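Local coordinates for hypothetical hydrolase (Bacteroides thetaiotaomicron, PDB 3TC9), which is of unproven function but probably serves as an auxiliary nutrient-binding protein, joining an immunoglobulin-like IPT/TIG domain to a six-bladed beta-propeller, at residues V287-H292 with A333-T338; K47-I52 with S83-E88. All blocks are in the same frame, centred on the assembly; numbering follows the deposited sequence.

Contact 1. Residues V287-H292 with A333-T338; sequences VVVNQH and APRQGT. With EDO (1,2-ethanediol), chain U.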
loop_
_atom_site.group_PDB
_atom_site.type_symbol
_atom_site.label_atom_id
_atom_site.label_comp_id
_atom_site.label_asym_id
_atom_site.label_seq_id
_atom_site.Cartn_x
_atom_site.Cartn_y
_atom_site.Cartn_z
ATOM N N VAL B 287 -1.820 -1.672 -27.302
ATOM C CA VAL B 287 -1.496 -3.087 -27.286
ATOM C C VAL B 287 -1.860 -3.675 -28.615
ATOM O O VAL B 287 -3.067 -3.810 -28.915
ATOM C CB VAL B 287 -2.217 -3.781 -26.098
ATOM C CG1 VAL B 287 -1.980 -5.299 -26.071
ATOM C CG2 VAL B 287 -1.824 -3.126 -24.762
ATOM N N VAL B 288 -0.808 -4.046 -29.410
ATOM C CA VAL B 288 -1.014 -4.613 -30.752
ATOM C C VAL B 288 -1.100 -6.147 -30.669
ATOM O O VAL B 288 -0.092 -6.862 -30.652
ATOM C CB VAL B 288 -0.019 -4.136 -31.826
ATOM C CG1 VAL B 288 -0.580 -4.428 -33.216
ATOM C CG2 VAL B 288 0.255 -2.645 -31.668
ATOM N N VAL B 289 -2.345 -6.620 -30.608
ATOM C CA VAL B 289 -2.752 -8.021 -30.462
ATOM C C VAL B 289 -2.145 -8.912 -31.569
ATOM O O VAL B 289 -1.611 -9.980 -31.250
ATOM C CB VAL B 289 -4.302 -8.125 -30.461
ATOM C CG1 VAL B 289 -4.775 -9.560 -30.191
ATOM C CG2 VAL B 289 -4.905 -7.164 -29.445
ATOM N N ASN B 290 -2.218 -8.492 -32.847
ATOM C CA ASN B 290 -1.756 -9.362 -33.920
ATOM C C ASN B 290 -0.317 -9.065 -34.385
ATOM O O ASN B 290 0.128 -9.666 -35.374
ATOM C CB ASN B 290 -2.727 -9.286 -35.104
ATOM C CG ASN B 290 -2.737 -7.956 -35.810
ATOM O OD1 ASN B 290 -2.391 -6.906 -35.245
ATOM N ND2 ASN B 290 -3.110 -7.981 -37.075
ATOM N N GLN B 291 0.423 -8.181 -33.671
ATOM C CA GLN B 291 1.796 -7.816 -34.052
ATOM C C GLN B 291 2.794 -7.973 -32.887
ATOM O O GLN B 291 4.004 -7.830 -33.070
ATOM C CB GLN B 291 1.847 -6.397 -34.658
ATOM C CG GLN B 291 1.033 -6.230 -35.953
ATOM C CD GLN B 291 1.498 -7.100 -37.112
ATOM O OE1 GLN B 291 2.666 -7.489 -37.228
ATOM N NE2 GLN B 291 0.595 -7.409 -38.024
ATOM N N HIS B 292 2.274 -8.366 -31.724
ATOM C CA HIS B 292 2.964 -8.794 -30.498
ATOM C C HIS B 292 3.929 -7.765 -29.920
ATOM O O HIS B 292 5.060 -8.097 -29.548
ATOM C CB HIS B 292 3.668 -10.123 -30.782
ATOM C CG HIS B 292 2.834 -10.979 -31.670
ATOM N ND1 HIS B 292 1.653 -11.536 -31.217
ATOM C CD2 HIS B 292 2.944 -11.206 -33.002
ATOM C CE1 HIS B 292 1.118 -12.147 -32.262
ATOM N NE2 HIS B 292 1.853 -11.969 -33.361
ATOM N N ALA B 333 0.281 -12.600 -28.835
ATOM C CA ALA B 333 -1.124 -12.171 -28.801
ATOM C C ALA B 333 -1.469 -11.509 -27.448
ATOM O O ALA B 333 -2.259 -12.073 -26.687
ATOM C CB ALA B 333 -2.075 -13.345 -29.100
ATOM N N PRO B 334 -0.904 -10.331 -27.101
ATOM C CA PRO B 334 -1.288 -9.712 -25.822
ATOM C C PRO B 334 -2.742 -9.242 -25.885
ATOM O O PRO B 334 -3.213 -8.811 -26.947
ATOM C CB PRO B 334 -0.318 -8.546 -25.688
ATOM C CG PRO B 334 0.054 -8.182 -27.109
ATOM C CD PRO B 334 0.065 -9.490 -27.848
ATOM N N ARG B 335 -3.479 -9.401 -24.781
ATOM C CA ARG B 335 -4.891 -9.035 -24.757
ATOM C C ARG B 335 -5.110 -7.913 -23.739
ATOM O O ARG B 335 -4.352 -6.948 -23.775
ATOM C CB ARG B 335 -5.754 -10.283 -24.479
ATOM C CG ARG B 335 -5.828 -11.273 -25.663
ATOM C CD ARG B 335 -6.402 -10.596 -26.902
ATOM N NE ARG B 335 -6.884 -11.548 -27.892
ATOM C CZ ARG B 335 -8.135 -11.983 -27.976
ATOM N NH1 ARG B 335 -9.054 -11.553 -27.120
ATOM N NH2 ARG B 335 -8.476 -12.857 -28.910
ATOM N N GLN B 336 -6.105 -8.022 -22.828
ATOM C CA GLN B 336 -6.350 -6.958 -21.848
ATOM C C GLN B 336 -5.225 -6.846 -20.821
ATOM O O GLN B 336 -4.613 -7.855 -20.438
ATOM C CB GLN B 336 -7.688 -7.163 -21.118
ATOM C CG GLN B 336 -8.159 -5.919 -20.364
ATOM C CD GLN B 336 -9.442 -6.138 -19.595
ATOM O OE1 GLN B 336 -9.935 -7.261 -19.460
ATOM N NE2 GLN B 336 -10.010 -5.071 -19.054
ATOM N N GLY B 337 -4.980 -5.596 -20.406
ATOM C CA GLY B 337 -4.049 -5.224 -19.351
ATOM C C GLY B 337 -4.754 -4.510 -18.219
ATOM O O GLY B 337 -5.911 -4.106 -18.360
ATOM N N THR B 338 -4.085 -4.370 -17.080
ATOM C CA THR B 338 -4.625 -3.704 -15.905
ATOM C C THR B 338 -3.460 -2.967 -15.215
ATOM O O THR B 338 -2.353 -3.511 -15.137
ATOM C CB THR B 338 -5.404 -4.735 -14.994
ATOM O OG1 THR B 338 -6.263 -4.051 -14.087
ATOM C CG2 THR B 338 -4.512 -5.741 -14.244
HETATM C C1 EDO U . -10.176 -8.501 -26.797
HETATM O O1 EDO U . -10.911 -7.290 -26.679
HETATM C C2 EDO U . -9.056 -8.425 -25.772
HETATM O O2 EDO U . -9.185 -9.486 -24.822
#
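Ala-333 and His-292 make the one direct hydrogen bond between residues 287-292 and 333-338. The backbone N of Ala-333 donates to His-292 ND1 over 2.9 Å at 162°, meeting the imidazole at its edge and close to the ring plane, so ND1 acts as the acceptor. The peptide carbon of Asn-290 lies over one face of the same ring, offset toward the rim, and His-332 meets the ring edge-to-face.

A second polar touch is a CA-H...O contact, Ala-333 CA to Val-289 O at 3.3 Å and practically straight.

The apolar packing centres on Pro-334. Val-287 and Pro-334 pass each other in opposite directions, with CG1 of Val-287 3.7 Å from CB of Pro-334. With CG1 anti to the backbone N (chi1 177°), that methyl is the branch turned onto the proline ring, where it meets CB and CG alike. Val-289 brings both methyls to the Pro-334 carbonyl, CG2 being the nearer at 3.4 Å from Pro-334 O, and its CG1 also lies 3.7 Å from Arg-335 NE.

Arg-335 bends at chi2 (-59°), and its guanidinium uses NH1 to reach O2 of a 1,2-ethanediol, 3.1 Å away and at the edge of the group. The diol, probably from the crystallisation liquor, is also bonded to the carbonyls of Arg-182 and Val-140. Glu-157 and Glu-402 are only distant, weak ion-pair partners of this arginine.

Strands 283-288 and 334-341 belong to different four- and five-stranded antiparallel sheets, so the contact joins two propeller blades. Strand 273-277 flanks it through His-274, which hydrogen-bonds Arg-335 O, and strand 352-358 covers Pro-334 with Phe-356.

Contact 2. Residues K47-I52 with S83-E88; sequences KIKVTI and SILNDE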
loop_
_atom_site.group_PDB
_atom_site.type_symbol
_atom_site.label_atom_id
_atom_site.label_comp_id
_atom_site.label_asym_id
_atom_site.label_seq_id
_atom_site.Cartn_x
_atom_site.Cartn_y
_atom_site.Cartn_z
ATOM N N LYS B 47 2.119 -44.414 11.562
ATOM C CA LYS B 47 1.671 -44.291 12.945
ATOM C C LYS B 47 2.050 -42.953 13.548
ATOM O O LYS B 47 1.938 -42.785 14.751
ATOM C CB LYS B 47 2.221 -45.452 13.771
ATOM C CG LYS B 47 1.611 -46.777 13.373
ATOM C CD LYS B 47 2.344 -47.886 14.036
ATOM C CE LYS B 47 1.479 -49.099 14.129
ATOM N NZ LYS B 47 2.191 -50.226 14.798
ATOM N N ILE B 48 2.463 -42.003 12.727
ATOM C CA ILE B 48 2.825 -40.645 13.172
ATOM C C ILE B 48 1.832 -39.647 12.593
ATOM O O ILE B 48 1.596 -39.640 11.388
ATOM C CB ILE B 48 4.281 -40.219 12.856
ATOM C CG1 ILE B 48 5.301 -41.341 13.221
ATOM C CG2 ILE B 48 4.619 -38.900 13.562
ATOM C CD1 ILE B 48 6.726 -41.060 12.773
ATOM N N LYS B 49 1.264 -38.805 13.465
ATOM C CA LYS B 49 0.351 -37.737 13.058
ATOM C C LYS B 49 0.913 -36.399 13.515
ATOM O O LYS B 49 1.042 -36.166 14.721
ATOM C CB LYS B 49 -1.070 -37.958 13.615
ATOM C CG LYS B 49 -2.039 -36.825 13.297
ATOM C CD LYS B 49 -3.492 -37.199 13.556
ATOM C CE LYS B 49 -3.955 -36.860 14.961
ATOM N NZ LYS B 49 -5.121 -37.706 15.356
ATOM N N VAL B 50 1.252 -35.524 12.552
ATOM C CA VAL B 50 1.697 -34.164 12.873
ATOM C C VAL B 50 0.576 -33.179 12.452
ATOM O O VAL B 50 0.016 -33.285 11.371
ATOM C CB VAL B 50 3.077 -33.831 12.242
ATOM C CG1 VAL B 50 3.496 -32.386 12.532
ATOM C CG2 VAL B 50 4.145 -34.812 12.733
ATOM N N THR B 51 0.244 -32.257 13.331
ATOM C CA THR B 51 -0.737 -31.189 13.149
ATOM C C THR B 51 -0.009 -29.861 13.296
ATOM O O THR B 51 0.624 -29.663 14.330
ATOM C CB THR B 51 -1.882 -31.309 14.185
ATOM O OG1 THR B 51 -2.243 -32.684 14.415
ATOM C CG2 THR B 51 -3.103 -30.500 13.798
ATOM N N ILE B 52 -0.047 -28.983 12.277
ATOM C CA ILE B 52 0.591 -27.638 12.323
ATOM C C ILE B 52 -0.541 -26.612 12.105
ATOM O O ILE B 52 -1.240 -26.681 11.100
ATOM C CB ILE B 52 1.771 -27.462 11.300
ATOM C CG1 ILE B 52 2.840 -28.573 11.446
ATOM C CG2 ILE B 52 2.423 -26.059 11.447
ATOM C CD1 ILE B 52 3.956 -28.577 10.355
ATOM N N SER B 83 1.345 -36.801 17.457
ATOM C CA SER B 83 0.727 -37.958 18.086
ATOM C C SER B 83 1.267 -39.205 17.467
ATOM O O SER B 83 1.465 -39.251 16.244
ATOM C CB SER B 83 -0.793 -37.932 17.910
ATOM O OG SER B 83 -1.424 -37.012 18.777
ATOM N N ILE B 84 1.511 -40.204 18.300
ATOM C CA ILE B 84 1.853 -41.559 17.865
ATOM C C ILE B 84 0.515 -42.329 17.936
ATOM O O ILE B 84 -0.271 -42.169 18.889
ATOM C CB ILE B 84 3.025 -42.233 18.660
ATOM C CG1 ILE B 84 4.322 -41.393 18.618
ATOM C CG2 ILE B 84 3.284 -43.680 18.197
ATOM C CD1 ILE B 84 4.938 -41.012 17.250
ATOM N N LEU B 85 0.225 -43.071 16.892
ATOM C CA LEU B 85 -1.036 -43.818 16.778
ATOM C C LEU B 85 -0.829 -45.307 16.878
ATOM O O LEU B 85 0.286 -45.796 16.729
ATOM C CB LEU B 85 -1.706 -43.508 15.412
ATOM C CG LEU B 85 -1.721 -42.051 14.955
ATOM C CD1 LEU B 85 -2.109 -41.971 13.515
ATOM C CD2 LEU B 85 -2.693 -41.215 15.788
ATOM N N ASN B 86 -1.922 -46.030 17.113
ATOM C CA ASN B 86 -1.958 -47.478 17.095
ATOM C C ASN B 86 -2.401 -47.900 15.669
ATOM O O ASN B 86 -2.564 -47.030 14.806
ATOM C CB ASN B 86 -2.877 -48.038 18.227
ATOM C CG ASN B 86 -4.354 -47.700 18.159
ATOM O OD1 ASN B 86 -4.907 -47.279 17.133
ATOM N ND2 ASN B 86 -5.055 -47.984 19.239
ATOM N N ASP B 87 -2.572 -49.205 15.417
ATOM C CA ASP B 87 -2.949 -49.744 14.094
ATOM C C ASP B 87 -4.298 -49.213 13.600
ATOM O O ASP B 87 -4.489 -49.039 12.393
ATOM C CB ASP B 87 -3.010 -51.278 14.127
ATOM C CG ASP B 87 -1.710 -52.010 14.436
ATOM O OD1 ASP B 87 -0.631 -51.390 14.317
ATOM O OD2 ASP B 87 -1.774 -53.209 14.797
ATOM N N GLU B 88 -5.199 -48.902 14.539
ATOM C CA GLU B 88 -6.552 -48.420 14.268
ATOM C C GLU B 88 -6.613 -46.888 14.124
ATOM O O GLU B 88 -7.698 -46.350 13.949
ATOM C CB GLU B 88 -7.507 -48.911 15.373
ATOM C CG GLU B 88 -7.534 -50.434 15.562
ATOM C CD GLU B 88 -6.306 -51.044 16.222
ATOM O OE1 GLU B 88 -5.730 -50.394 17.121
ATOM O OE2 GLU B 88 -5.915 -52.169 15.842
#
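Lys-49 and Ser-83 form the tight end of this antiparallel pairing, a hydrogen-bonded pair gripped in both directions. Lys-49 N gives its proton to Ser-83 O at 2.8 Å, and Ser-83 N returns one to Lys-49 O at the same 2.8 Å. One step along, Ile-48 and Ile-84 are the non-hydrogen-bonded pair; beyond them Leu-85 N binds Lys-47 O, again at 2.8 Å, with the donor tilted 26° from the carbonyl plane. That oxygen also receives a CA-H...O contact from Ile-84 CA.

The two isoleucines lie side by side on one face of the sheet and point the same way, Ile-48 CG1 coming 4.1 Å from Ile-84 CD1. On the opposite face, that of Lys-49 and Ser-83, Leu-85 CD1 lies 4.1 Å from Lys-49 CB. Lys-49 then bends at chi3 (91°), and its ammonium forms a salt bridge with Glu-91.

Past Leu-85 the pairing gives way to a looser, more exposed edge. Lys-47 stretches out beyond CG, running its methylenes past Leu-85 O and then beside Asp-87. The salt bridge that results, Lys-47 NZ to Asp-87 OD1 at 3.1 Å, is weak as a hydrogen bond, in contrast to the short backbone links.

Both strands sit inside the sheet of the IPT/TIG domain, an immunoglobulin-like fold. Strand 55-62 lies on the far side of 48-52, and strand 91-96 borders 80-85, where Asn-94 hydrogen-bonds Ser-83 OG. Leu-67 of strand 66-70 packs on Ile-48, while Phe-12 and Val-18 cover Ile-84.

From the N terminus the chain first enters the IPT/TIG domain, where contact 2 brings 83-88 back beside 47-52 and closes a loop of 30 residues that includes strands 55-62 and 66-70. Strand 107-113 then enters the propeller, in the blade that the last strands, 401-407, 412-417 and 422-428, complete, so the ring is closed by both ends of the propeller sequence. Late in it, contact 1 closes a 40-residue excursion between 287-292 and 333-338. The two loops come in series, neither nested nor crossed. Their centres are about 53 Å apart: contact 2 ties neighbouring strands within one sheet, whereas contact 1 ties one propeller blade to another.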